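Local coordinates for piwi domain-containing protein (Vanderwaltozyma polyspora, PDB 5THE) that forms the C-terminal lobe of a budding yeast Argonaute, holds an RNA strand and probably serves in RNA-guided target cleavage, at residues 79-84 and 97-102; 105-110 and 117-122; 342-347 and 490-495; 477-482 and 495-500. One frame throughout, in Å; residues are numbered along the deposited sequence.

Contact 1 (79-84 and 97-102); sequences LRAIFI and SELDIS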
# COMPACT_ATOMS: atom_id res chain seq x y z
N LEU A 79 -8.80 -16.97 15.97
CA LEU A 79 -8.34 -15.62 16.28
C LEU A 79 -7.96 -15.60 17.76
O LEU A 79 -8.83 -15.72 18.62
CB LEU A 79 -9.41 -14.57 15.98
CG LEU A 79 -9.02 -13.11 16.21
CD1 LEU A 79 -7.88 -12.73 15.29
CD2 LEU A 79 -10.19 -12.17 16.00
N ARG A 80 -6.66 -15.44 18.04
CA ARG A 80 -6.14 -15.48 19.40
C ARG A 80 -5.72 -14.08 19.82
O ARG A 80 -4.83 -13.49 19.20
CB ARG A 80 -4.94 -16.43 19.52
CG ARG A 80 -5.28 -17.90 19.41
CD ARG A 80 -6.39 -18.31 20.37
NE ARG A 80 -6.04 -18.16 21.78
CZ ARG A 80 -5.23 -18.97 22.45
NH1 ARG A 80 -4.65 -20.00 21.83
NH2 ARG A 80 -4.99 -18.76 23.74
N ALA A 81 -6.34 -13.57 20.87
CA ALA A 81 -5.97 -12.27 21.40
C ALA A 81 -4.81 -12.43 22.37
O ALA A 81 -4.81 -13.32 23.23
CB ALA A 81 -7.17 -11.62 22.10
N ILE A 82 -3.80 -11.58 22.23
CA ILE A 82 -2.69 -11.51 23.16
C ILE A 82 -2.63 -10.07 23.65
O ILE A 82 -2.36 -9.15 22.88
CB ILE A 82 -1.36 -11.92 22.51
CG1 ILE A 82 -1.44 -13.38 22.03
CG2 ILE A 82 -0.19 -11.70 23.49
CD1 ILE A 82 -0.16 -13.87 21.35
N PHE A 83 -2.93 -9.88 24.93
CA PHE A 83 -2.93 -8.55 25.52
C PHE A 83 -1.50 -8.20 25.92
O PHE A 83 -0.92 -8.83 26.82
CB PHE A 83 -3.88 -8.49 26.72
CG PHE A 83 -4.15 -7.10 27.21
CD1 PHE A 83 -3.31 -6.49 28.12
CD2 PHE A 83 -5.26 -6.40 26.76
CE1 PHE A 83 -3.56 -5.20 28.57
CE2 PHE A 83 -5.52 -5.12 27.21
CZ PHE A 83 -4.66 -4.52 28.11
N ILE A 84 -0.93 -7.21 25.26
CA ILE A 84 0.43 -6.76 25.56
C ILE A 84 0.28 -5.63 26.58
O ILE A 84 -0.14 -4.52 26.25
CB ILE A 84 1.16 -6.30 24.30
CG1 ILE A 84 1.19 -7.44 23.27
CG2 ILE A 84 2.59 -5.84 24.67
CD1 ILE A 84 2.02 -8.70 23.68
N SER A 97 -12.90 -9.61 31.07
CA SER A 97 -14.22 -9.83 30.47
C SER A 97 -14.53 -8.77 29.43
O SER A 97 -15.23 -9.05 28.45
CB SER A 97 -15.31 -9.86 31.56
OG SER A 97 -15.29 -8.68 32.33
N GLU A 98 -14.01 -7.55 29.59
CA GLU A 98 -14.19 -6.56 28.54
C GLU A 98 -13.52 -7.00 27.24
O GLU A 98 -14.07 -6.80 26.15
CB GLU A 98 -13.68 -5.20 29.00
CG GLU A 98 -14.73 -4.40 29.76
CD GLU A 98 -14.21 -3.07 30.30
OE1 GLU A 98 -13.07 -2.69 29.97
OE2 GLU A 98 -14.95 -2.42 31.07
N LEU A 99 -12.35 -7.62 27.34
CA LEU A 99 -11.68 -8.11 26.15
C LEU A 99 -12.43 -9.29 25.54
O LEU A 99 -12.56 -9.37 24.32
CB LEU A 99 -10.24 -8.49 26.46
CG LEU A 99 -9.38 -9.03 25.32
CD1 LEU A 99 -9.41 -8.09 24.11
CD2 LEU A 99 -7.94 -9.24 25.82
N ASP A 100 -12.95 -10.21 26.36
CA ASP A 100 -13.80 -11.29 25.86
C ASP A 100 -15.00 -10.73 25.11
O ASP A 100 -15.35 -11.21 24.02
CB ASP A 100 -14.27 -12.17 27.01
CG ASP A 100 -13.16 -12.99 27.58
OD1 ASP A 100 -12.28 -13.40 26.80
OD2 ASP A 100 -13.16 -13.22 28.81
N ILE A 101 -15.65 -9.73 25.69
CA ILE A 101 -16.82 -9.12 25.06
C ILE A 101 -16.42 -8.50 23.72
O ILE A 101 -17.10 -8.68 22.70
CB ILE A 101 -17.46 -8.10 26.01
CG1 ILE A 101 -18.12 -8.86 27.16
CG2 ILE A 101 -18.45 -7.22 25.27
CD1 ILE A 101 -18.40 -8.02 28.39
N SER A 102 -15.30 -7.76 23.70
CA SER A 102 -14.88 -7.12 22.46
C SER A 102 -14.52 -8.14 21.39
O SER A 102 -14.81 -7.93 20.21
CB SER A 102 -13.69 -6.19 22.73
OG SER A 102 -14.11 -5.05 23.44

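Contact 2 (105-110 and 117-122); sequences KFASDV and FNVSGK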
# COMPACT_ATOMS: atom_id res chain seq x y z
N LYS A 105 -17.89 -9.48 20.01
CA LYS A 105 -18.52 -8.50 19.13
C LYS A 105 -17.74 -8.37 17.83
O LYS A 105 -18.33 -8.26 16.75
CB LYS A 105 -18.62 -7.16 19.86
CG LYS A 105 -19.04 -5.98 18.99
CD LYS A 105 -20.54 -5.81 18.94
CE LYS A 105 -20.90 -4.40 18.50
NZ LYS A 105 -20.04 -3.91 17.38
N PHE A 106 -16.40 -8.39 17.90
CA PHE A 106 -15.59 -8.36 16.70
C PHE A 106 -15.93 -9.50 15.75
O PHE A 106 -16.22 -9.28 14.57
CB PHE A 106 -14.10 -8.40 17.06
CG PHE A 106 -13.20 -8.39 15.86
CD1 PHE A 106 -12.89 -7.20 15.23
CD2 PHE A 106 -12.67 -9.57 15.36
CE1 PHE A 106 -12.06 -7.18 14.10
CE2 PHE A 106 -11.85 -9.57 14.24
CZ PHE A 106 -11.54 -8.37 13.61
N ALA A 107 -15.90 -10.75 16.26
CA ALA A 107 -16.16 -11.90 15.40
C ALA A 107 -17.52 -11.78 14.71
O ALA A 107 -17.63 -12.01 13.50
CB ALA A 107 -16.06 -13.19 16.21
N SER A 108 -18.56 -11.41 15.45
CA SER A 108 -19.88 -11.36 14.83
C SER A 108 -20.00 -10.16 13.90
O SER A 108 -20.64 -10.26 12.84
CB SER A 108 -20.98 -11.36 15.89
OG SER A 108 -20.88 -10.22 16.71
N ASP A 109 -19.39 -9.03 14.26
CA ASP A 109 -19.36 -7.88 13.35
C ASP A 109 -18.78 -8.26 11.99
O ASP A 109 -19.36 -7.96 10.94
CB ASP A 109 -18.54 -6.74 13.96
CG ASP A 109 -19.34 -5.86 14.90
OD1 ASP A 109 -20.57 -6.04 14.99
OD2 ASP A 109 -18.74 -4.96 15.54
N VAL A 110 -17.62 -8.92 11.99
CA VAL A 110 -16.89 -9.11 10.74
C VAL A 110 -17.39 -10.33 9.98
O VAL A 110 -17.14 -10.44 8.77
CB VAL A 110 -15.37 -9.20 10.97
CG1 VAL A 110 -14.89 -7.99 11.78
CG2 VAL A 110 -14.96 -10.49 11.66
N PHE A 117 -14.25 -15.89 12.05
CA PHE A 117 -13.24 -16.14 13.06
C PHE A 117 -13.83 -16.97 14.19
O PHE A 117 -15.00 -16.82 14.56
CB PHE A 117 -12.69 -14.85 13.66
CG PHE A 117 -11.65 -14.18 12.82
CD1 PHE A 117 -10.46 -14.82 12.53
CD2 PHE A 117 -11.84 -12.90 12.34
CE1 PHE A 117 -9.50 -14.21 11.76
CE2 PHE A 117 -10.88 -12.28 11.57
CZ PHE A 117 -9.71 -12.93 11.27
N ASN A 118 -12.98 -17.83 14.76
CA ASN A 118 -13.26 -18.54 16.00
C ASN A 118 -12.45 -17.83 17.08
O ASN A 118 -11.22 -17.81 17.01
CB ASN A 118 -12.88 -20.01 15.85
CG ASN A 118 -12.94 -20.80 17.16
OD1 ASN A 118 -13.38 -20.31 18.20
ND2 ASN A 118 -12.49 -22.04 17.10
N VAL A 119 -13.13 -17.21 18.05
CA VAL A 119 -12.45 -16.43 19.09
C VAL A 119 -12.61 -17.11 20.44
O VAL A 119 -12.62 -16.45 21.48
CB VAL A 119 -12.97 -14.98 19.16
CG1 VAL A 119 -12.67 -14.23 17.88
CG2 VAL A 119 -14.46 -14.97 19.46
N SER A 120 -12.76 -18.44 20.43
CA SER A 120 -13.01 -19.16 21.67
C SER A 120 -11.74 -19.31 22.52
O SER A 120 -11.84 -19.40 23.75
CB SER A 120 -13.61 -20.53 21.36
OG SER A 120 -12.73 -21.31 20.57
N GLY A 121 -10.56 -19.32 21.90
CA GLY A 121 -9.34 -19.33 22.67
C GLY A 121 -9.28 -18.16 23.65
O GLY A 121 -9.49 -17.01 23.25
N LYS A 122 -9.03 -18.45 24.92
CA LYS A 122 -8.99 -17.40 25.93
C LYS A 122 -7.87 -16.40 25.63
O LYS A 122 -6.76 -16.81 25.25
CB LYS A 122 -8.77 -18.02 27.32
CG LYS A 122 -8.88 -17.05 28.47
CD LYS A 122 -10.31 -16.53 28.62
CE LYS A 122 -10.42 -15.53 29.78
NZ LYS A 122 -11.78 -14.95 29.91
O HOH W 1 -16.17 -13.98 12.31

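Contact 3 (342-347 and 490-495); sequences FRDGVS and APVYYA. With nucleotides of chain B.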
# COMPACT_ATOMS: atom_id res chain seq x y z
N PHE A 342 6.10 2.03 -10.54
CA PHE A 342 5.81 3.28 -9.84
C PHE A 342 6.91 3.54 -8.83
O PHE A 342 7.16 2.71 -7.96
CB PHE A 342 4.46 3.24 -9.12
CG PHE A 342 3.30 3.41 -10.03
CD1 PHE A 342 2.80 4.68 -10.31
CD2 PHE A 342 2.70 2.31 -10.60
CE1 PHE A 342 1.71 4.84 -11.15
CE2 PHE A 342 1.60 2.47 -11.45
CZ PHE A 342 1.12 3.74 -11.72
N ARG A 343 7.56 4.69 -8.95
CA ARG A 343 8.70 5.00 -8.09
C ARG A 343 8.35 6.17 -7.18
O ARG A 343 8.05 7.27 -7.66
CB ARG A 343 9.93 5.33 -8.93
CG ARG A 343 11.09 5.82 -8.10
CD ARG A 343 11.56 4.79 -7.09
NE ARG A 343 12.99 4.93 -6.92
CZ ARG A 343 13.54 5.69 -5.98
NH1 ARG A 343 12.76 6.33 -5.12
NH2 ARG A 343 14.86 5.80 -5.89
N ASP A 344 8.38 5.93 -5.87
CA ASP A 344 8.09 6.96 -4.88
C ASP A 344 9.35 7.31 -4.11
O ASP A 344 10.32 6.53 -4.06
CB ASP A 344 7.00 6.50 -3.91
CG ASP A 344 6.45 7.63 -3.08
OD1 ASP A 344 6.09 7.43 -1.91
OD2 ASP A 344 6.38 8.75 -3.62
N GLY A 345 9.33 8.46 -3.46
CA GLY A 345 10.43 8.82 -2.59
C GLY A 345 11.62 9.23 -3.42
O GLY A 345 12.72 8.68 -3.26
N VAL A 346 11.41 10.18 -4.34
CA VAL A 346 12.43 10.55 -5.31
C VAL A 346 12.38 12.05 -5.58
O VAL A 346 11.31 12.65 -5.65
CB VAL A 346 12.29 9.75 -6.62
CG1 VAL A 346 10.96 10.06 -7.31
CG2 VAL A 346 13.47 10.02 -7.54
N SER A 347 13.57 12.65 -5.73
CA SER A 347 13.70 14.06 -6.05
C SER A 347 13.71 14.24 -7.56
O SER A 347 14.12 13.34 -8.31
CB SER A 347 14.98 14.65 -5.45
OG SER A 347 15.16 14.25 -4.11
N ALA A 490 -2.30 2.76 -5.29
CA ALA A 490 -2.08 1.78 -4.24
C ALA A 490 -0.68 1.17 -4.24
O ALA A 490 -0.13 0.97 -3.14
CB ALA A 490 -3.15 0.68 -4.34
N PRO A 491 -0.05 0.85 -5.38
CA PRO A 491 1.32 0.32 -5.32
C PRO A 491 2.28 1.22 -4.58
O PRO A 491 3.17 0.72 -3.89
CB PRO A 491 1.72 0.20 -6.80
CG PRO A 491 0.44 0.13 -7.53
CD PRO A 491 -0.55 0.92 -6.77
N VAL A 492 2.14 2.54 -4.76
CA VAL A 492 3.03 3.49 -4.09
C VAL A 492 2.78 3.47 -2.59
O VAL A 492 3.71 3.36 -1.79
CB VAL A 492 2.83 4.90 -4.67
CG1 VAL A 492 3.58 5.96 -3.81
CG2 VAL A 492 3.29 4.95 -6.11
N TYR A 493 1.51 3.58 -2.20
CA TYR A 493 1.15 3.50 -0.79
C TYR A 493 1.67 2.19 -0.18
O TYR A 493 2.27 2.20 0.90
CB TYR A 493 -0.37 3.61 -0.67
CG TYR A 493 -0.90 4.47 0.48
CD1 TYR A 493 -0.53 4.22 1.79
CD2 TYR A 493 -1.84 5.48 0.23
CE1 TYR A 493 -1.04 5.00 2.85
CE2 TYR A 493 -2.35 6.27 1.26
CZ TYR A 493 -1.95 6.02 2.57
OH TYR A 493 -2.46 6.80 3.58
N TYR A 494 1.44 1.07 -0.86
CA TYR A 494 1.95 -0.22 -0.37
C TYR A 494 3.46 -0.21 -0.19
O TYR A 494 3.98 -0.74 0.80
CB TYR A 494 1.57 -1.34 -1.32
CG TYR A 494 0.09 -1.64 -1.39
CD1 TYR A 494 -0.72 -1.48 -0.26
CD2 TYR A 494 -0.48 -2.10 -2.56
CE1 TYR A 494 -2.08 -1.78 -0.31
CE2 TYR A 494 -1.84 -2.40 -2.62
CZ TYR A 494 -2.63 -2.22 -1.50
OH TYR A 494 -3.97 -2.51 -1.56
N ALA A 495 4.18 0.35 -1.17
CA ALA A 495 5.64 0.38 -1.08
C ALA A 495 6.08 1.25 0.09
O ALA A 495 7.04 0.91 0.79
CB ALA A 495 6.25 0.88 -2.39
P A B 5 -4.91 9.22 2.23
OP1 A B 5 -4.61 9.29 0.77
OP2 A B 5 -3.89 8.73 3.18
O5' A B 5 -5.41 10.66 2.65
C5' A B 5 -6.43 11.30 1.90
C4' A B 5 -7.06 12.42 2.69
O4' A B 5 -7.69 11.88 3.87
C3' A B 5 -6.09 13.46 3.22
O3' A B 5 -5.81 14.44 2.24
C2' A B 5 -6.82 14.01 4.44
O2' A B 5 -7.81 14.95 4.05
C1' A B 5 -7.54 12.77 4.95
N9 A B 5 -6.77 12.09 6.00
C8 A B 5 -5.76 11.16 5.87
N7 A B 5 -5.31 10.75 7.04
C5 A B 5 -6.06 11.46 7.96
C6 A B 5 -6.06 11.48 9.36
N6 A B 5 -5.22 10.72 10.07
N1 A B 5 -6.95 12.30 9.98
C2 A B 5 -7.78 13.05 9.23
N3 A B 5 -7.87 13.12 7.90
C4 A B 5 -6.97 12.29 7.34
P A B 4 -4.85 4.73 6.08
OP1 A B 4 -3.89 3.81 5.42
OP2 A B 4 -4.56 5.36 7.37
O5' A B 4 -5.23 5.88 5.04
C5' A B 4 -5.90 5.54 3.84
C4' A B 4 -7.07 6.45 3.59
O4' A B 4 -8.06 6.30 4.63
C3' A B 4 -6.78 7.94 3.56
O3' A B 4 -6.23 8.32 2.32
C2' A B 4 -8.14 8.54 3.85
O2' A B 4 -8.97 8.49 2.70
C1' A B 4 -8.69 7.53 4.87
N9 A B 4 -8.37 7.92 6.25
C8 A B 4 -7.15 7.79 6.88
N7 A B 4 -7.14 8.21 8.12
C5 A B 4 -8.45 8.63 8.31
C6 A B 4 -9.06 9.17 9.44
N6 A B 4 -8.38 9.37 10.57
N1 A B 4 -10.37 9.49 9.33
C2 A B 4 -11.01 9.26 8.16
N3 A B 4 -10.53 8.74 7.02
C4 A B 4 -9.22 8.46 7.18

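Contact 4 (477-482 and 495-500); sequences YIFGRS and ADLLCT. With nucleotides of chain B.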
# COMPACT_ATOMS: atom_id res chain seq x y z
N TYR A 477 -8.11 3.65 -6.24
CA TYR A 477 -9.34 3.09 -5.71
C TYR A 477 -9.19 1.66 -5.22
O TYR A 477 -10.18 1.07 -4.80
CB TYR A 477 -10.45 3.16 -6.77
CG TYR A 477 -10.99 4.55 -7.01
CD1 TYR A 477 -10.20 5.54 -7.62
CD2 TYR A 477 -12.28 4.89 -6.62
CE1 TYR A 477 -10.70 6.81 -7.85
CE2 TYR A 477 -12.78 6.16 -6.83
CZ TYR A 477 -11.98 7.11 -7.45
OH TYR A 477 -12.48 8.36 -7.65
N ILE A 478 -7.99 1.08 -5.25
CA ILE A 478 -7.86 -0.29 -4.75
C ILE A 478 -6.80 -0.37 -3.66
O ILE A 478 -6.02 -1.32 -3.60
CB ILE A 478 -7.55 -1.28 -5.88
CG1 ILE A 478 -6.40 -0.79 -6.75
CG2 ILE A 478 -8.79 -1.52 -6.73
CD1 ILE A 478 -6.14 -1.70 -7.90
N PHE A 479 -6.76 0.63 -2.78
CA PHE A 479 -5.97 0.51 -1.57
C PHE A 479 -6.79 -0.31 -0.57
O PHE A 479 -7.79 0.17 -0.03
CB PHE A 479 -5.62 1.89 -1.04
CG PHE A 479 -4.71 1.87 0.15
CD1 PHE A 479 -3.42 1.40 0.05
CD2 PHE A 479 -5.15 2.37 1.37
CE1 PHE A 479 -2.57 1.42 1.14
CE2 PHE A 479 -4.32 2.38 2.47
CZ PHE A 479 -3.03 1.90 2.36
N GLY A 480 -6.39 -1.56 -0.36
CA GLY A 480 -7.29 -2.54 0.21
C GLY A 480 -7.64 -2.36 1.68
O GLY A 480 -8.51 -3.09 2.17
N ARG A 481 -7.00 -1.44 2.40
CA ARG A 481 -7.38 -1.22 3.80
C ARG A 481 -8.19 0.06 4.02
O ARG A 481 -8.43 0.43 5.17
CB ARG A 481 -6.14 -1.24 4.70
CG ARG A 481 -5.31 0.03 4.74
CD ARG A 481 -4.13 -0.11 5.71
NE ARG A 481 -3.39 1.15 5.83
CZ ARG A 481 -2.21 1.28 6.42
NH1 ARG A 481 -1.58 0.24 6.95
NH2 ARG A 481 -1.65 2.48 6.47
N SER A 482 -8.66 0.71 2.97
CA SER A 482 -9.53 1.86 3.15
C SER A 482 -10.73 1.73 2.22
O SER A 482 -10.68 1.02 1.22
CB SER A 482 -8.79 3.18 2.91
OG SER A 482 -8.61 3.40 1.52
N ALA A 495 4.18 0.35 -1.17
CA ALA A 495 5.64 0.38 -1.08
C ALA A 495 6.08 1.25 0.09
O ALA A 495 7.04 0.91 0.79
CB ALA A 495 6.25 0.88 -2.39
N ASP A 496 5.42 2.40 0.29
CA ASP A 496 5.74 3.24 1.44
C ASP A 496 5.58 2.46 2.74
O ASP A 496 6.45 2.50 3.61
CB ASP A 496 4.84 4.49 1.48
CG ASP A 496 5.02 5.36 0.27
OD1 ASP A 496 6.05 5.24 -0.41
OD2 ASP A 496 4.11 6.17 0.01
N LEU A 497 4.45 1.75 2.88
CA LEU A 497 4.18 0.99 4.10
C LEU A 497 5.19 -0.12 4.31
O LEU A 497 5.52 -0.45 5.45
CB LEU A 497 2.77 0.41 4.04
CG LEU A 497 1.70 1.51 3.98
CD1 LEU A 497 0.34 0.87 3.77
CD2 LEU A 497 1.74 2.30 5.28
N LEU A 498 5.66 -0.75 3.23
CA LEU A 498 6.63 -1.82 3.41
C LEU A 498 7.97 -1.26 3.87
O LEU A 498 8.64 -1.85 4.74
CB LEU A 498 6.77 -2.63 2.12
CG LEU A 498 7.84 -3.73 2.12
CD1 LEU A 498 7.66 -4.63 3.33
CD2 LEU A 498 7.78 -4.54 0.80
N CYS A 499 8.38 -0.12 3.30
CA CYS A 499 9.57 0.58 3.80
C CYS A 499 9.44 0.91 5.28
O CYS A 499 10.41 0.79 6.04
CB CYS A 499 9.79 1.86 3.03
SG CYS A 499 10.92 1.72 1.69
N THR A 500 8.26 1.37 5.70
CA THR A 500 8.06 1.68 7.11
C THR A 500 8.16 0.42 7.96
O THR A 500 8.80 0.43 9.02
CB THR A 500 6.72 2.37 7.31
OG1 THR A 500 6.75 3.59 6.58
CG2 THR A 500 6.43 2.67 8.80
P A B 4 -4.85 4.73 6.08
OP1 A B 4 -3.89 3.81 5.42
OP2 A B 4 -4.56 5.36 7.37
O5' A B 4 -5.23 5.88 5.04
C5' A B 4 -5.90 5.54 3.84
C4' A B 4 -7.07 6.45 3.59
O4' A B 4 -8.06 6.30 4.63
C3' A B 4 -6.78 7.94 3.56
O3' A B 4 -6.23 8.32 2.32
C2' A B 4 -8.14 8.54 3.85
O2' A B 4 -8.97 8.49 2.70
C1' A B 4 -8.69 7.53 4.87
N9 A B 4 -8.37 7.92 6.25
C8 A B 4 -7.15 7.79 6.88
N7 A B 4 -7.14 8.21 8.12
C5 A B 4 -8.45 8.63 8.31
C6 A B 4 -9.06 9.17 9.44
N6 A B 4 -8.38 9.37 10.57
N1 A B 4 -10.37 9.49 9.33
C2 A B 4 -11.01 9.26 8.16
N3 A B 4 -10.53 8.74 7.02
C4 A B 4 -9.22 8.46 7.18
P A B 3 -4.62 1.56 10.47
OP1 A B 3 -3.61 0.77 9.71
OP2 A B 3 -4.19 2.54 11.52
O5' A B 3 -5.61 2.31 9.47
C5' A B 3 -6.17 1.61 8.37
C4' A B 3 -7.28 2.39 7.73
O4' A B 3 -8.42 2.51 8.62
C3' A B 3 -6.95 3.83 7.37
O3' A B 3 -6.21 3.90 6.17
C2' A B 3 -8.33 4.46 7.26
O2' A B 3 -8.94 4.10 6.03
C1' A B 3 -9.06 3.75 8.41
N9 A B 3 -8.90 4.55 9.63
C8 A B 3 -7.81 4.59 10.47
N7 A B 3 -7.96 5.45 11.44
C5 A B 3 -9.22 5.99 11.22
C6 A B 3 -9.92 6.96 11.93
N6 A B 3 -9.43 7.54 13.03
N1 A B 3 -11.14 7.28 11.45
C2 A B 3 -11.59 6.66 10.33
N3 A B 3 -11.01 5.73 9.56
C4 A B 3 -9.81 5.45 10.09

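Contact 1 (79-84 and 97-102)
The first half of a beta-alpha-beta crossover, in the parallel sheet of what is probably the MID part of this Argonaute lobe, is closed here by Leu99 of helix 95-111, which reaches down to Ala81 and Phe83 of strand 77-85. The two backbones stand well apart: the nearest pair of CA atoms, those of Ala81 and Leu99, is separated by 8.5 Å, and only side chains span the gap. One methyl does most of the work. Leu99 CD2 comes to 4.0 Å from Phe83 CD2, and the two side chains cross obliquely. Ala81 makes a looser contact, its CB lying 4.5 Å from the same Leu99 CD2. Ala81 and Phe83 are two residues apart on the strand and so turn their CB atoms to the same side, toward the helix, while that of Ile82 between them points away from it.

The packing is apolar and buried, with Met103 of the same helix touching Ala81 and the ring of Trp220 meeting Phe83 edge-to-face. Leu99 also touches Pro123, on the loop that leads into the neighbouring strand 124-127. Its reach comes from two torsions: with CG trans to the backbone N (chi1 180°), the branch extends from the helix, and chi2 of 53° then brings CD2 to the Ala81 methyl and the Phe83 ring.

Contact 2 (105-110 and 117-122)
Helix 95-111 and the chain returning from it run closest where Ala107 faces Phe117, with their CA atoms 5.7 Å apart. A single water joins the two backbones at this point, donating to Ala107 O at 2.7 Å and accepting from Phe117 N at the same 2.7 Å. Beside this polar bridge the side-chain contacts are apolar. Phe106 CE2 lies 3.8 Å from Phe117 CD2, the two side chains slanting across each other. Val110, one helical turn after Phe106, serves both rings with its two branches: CG2 meets the edge of Phe117, 4.0 Å from its CD2, while CG1 sits 3.7 Å above the plane of the Phe106 ring, toward the rim.

This is the second half of the beta-alpha-beta unit, in which strand 117-118 comes back parallel to strand 77-85; Leu79 of that strand touches both phenylalanines, and helix 228-241 reaches Phe106 and Val110. The Ala107 methyl packs on Val119, just past the strand, whose CG1 is 3.9 Å from Ala107 CB and whose CG2 is nearly as close. Around Val119 the chain bends in an Asx turn: Asn118 OD1 accepts from Ser120 N at 3.0 Å and also from the Ser120 hydroxyl, two donors that hold the amide in place. On the helix, Lys105 forms a salt bridge, modelled very short, with Asp109, one turn further on.

Contact 3 (342-347 and 490-495)
Val492 splits its two methyls between the side chains of Phe342 and Asp344. CG1 rests against the carboxylate, 3.4 Å from Asp344 CG, the two side chains crossing at about a right angle; CG2 lies 3.7 Å from Phe342 CB. With CG1 trans to the backbone N (chi1 170°), both branches of the valine face the strand. One residue earlier, Pro491 CG extends the apolar patch more loosely, 4.4 Å from Phe342 CD2.

The next shell fixes the polar groups. Asp344 takes a salt bridge from Lys390 on OD1 and a hydrogen bond from Thr388 on OD2, so its carboxylate is held while the methyl packs against it. Arg343 turns away from the helix and folds back on its own chain: NH1 donates to Asp344 O at 2.7 Å and to Gly345 O at 3.0 Å, both acceptors near the guanidinium plane though NH1 stands above each carbonyl plane. Glu358 pairs with NH2 of this arginine.

On the helix face turned from the strand, Tyr493 OH donates to OP2 of A5 of chain B, at a modelled distance too short to take literally, and A5 OP1 lies in the ring plane at its edge. A phenylalanine in place of Tyr493 would probably leave that phosphate oxygen without this hydroxyl donor.

Axes of strand 342-344 and helix 490-495 pass 8.3 Å apart at 44°. In this RNase H-like Piwi fold, strand 339-344 lies between its parallel neighbours 264-274 and 383-389, and the helix touches both, Pro491 on Val268 and Val492 on Thr388.

Contact 4 (477-482 and 495-500)
OP1 of A4 of chain B is gripped twice by Arg481, the side chain that also packs on Leu497 across this contact: NE donates to it at 2.7 Å and NH2 at 2.8 Å. The oxygen sits at the guanidinium edge, in its plane, so the two N-H groups pinch it side by side. Both faces of the same group are covered. Over one, OP1 of A3 of chain B stands 3.4 Å above the guanidinium plane of Arg481; over the opposite one, Leu497 CD1 stands 3.5 Å above it, each offset toward the rim. An extended chain from CG to NE carries the charged end of Arg481 to this spot, and NH1 is hydrogen-bonded to O of Ile549, the C-terminal residue.

Leu497 CD1 also meets the edge of the Phe479 ring, 3.8 Å from CZ, coming from the helix as the ring comes from the loop. The neighbouring edge atom, Phe479 CE2, lies 3.3 Å from the gripped A4 OP1, in the ring plane. A type I turn from Phe479 to Ser482 brings Phe479, Arg481 and Ser482 to the same part of the RNA backbone, and Ser482 CB touches ribose atom O2' of A3 of chain B at 3.3 Å.

A leucine in place of Arg481 would probably leave the A4 phosphate without its paired donors and Ile549 O without this partner. Within this Piwi-domain site these two segments bond to phosphate and brush ribose, and reach no base, consistent with holding an RNA strand whatever its sequence, while Leu497 shields one guanidinium face and is likely to strengthen the charged hydrogen bonds to the phosphate.

How the contacts relate
From the N terminus, contact 1 closes the short loop from strand 77-85 to helix 95-111, and contact 2 follows in series, bringing that helix back to strand 117-118. They are stitched together by a probable backbone hydrogen bond from Leu79 to Asn118 and by the Asp100–Lys122 salt bridge. Contact 3 closes a far longer loop, joining strand 339-344 to helix 490-515. Contact 4 crosses it, since 477-482 lies inside that loop and 495-500 starts at the last residue of 490-495, the shared Ala495, and runs on past it; Tyr494 OH is also linked to Gly480 N. The two groups are separate, with contacts 1 and 3 centred about 36 Å apart.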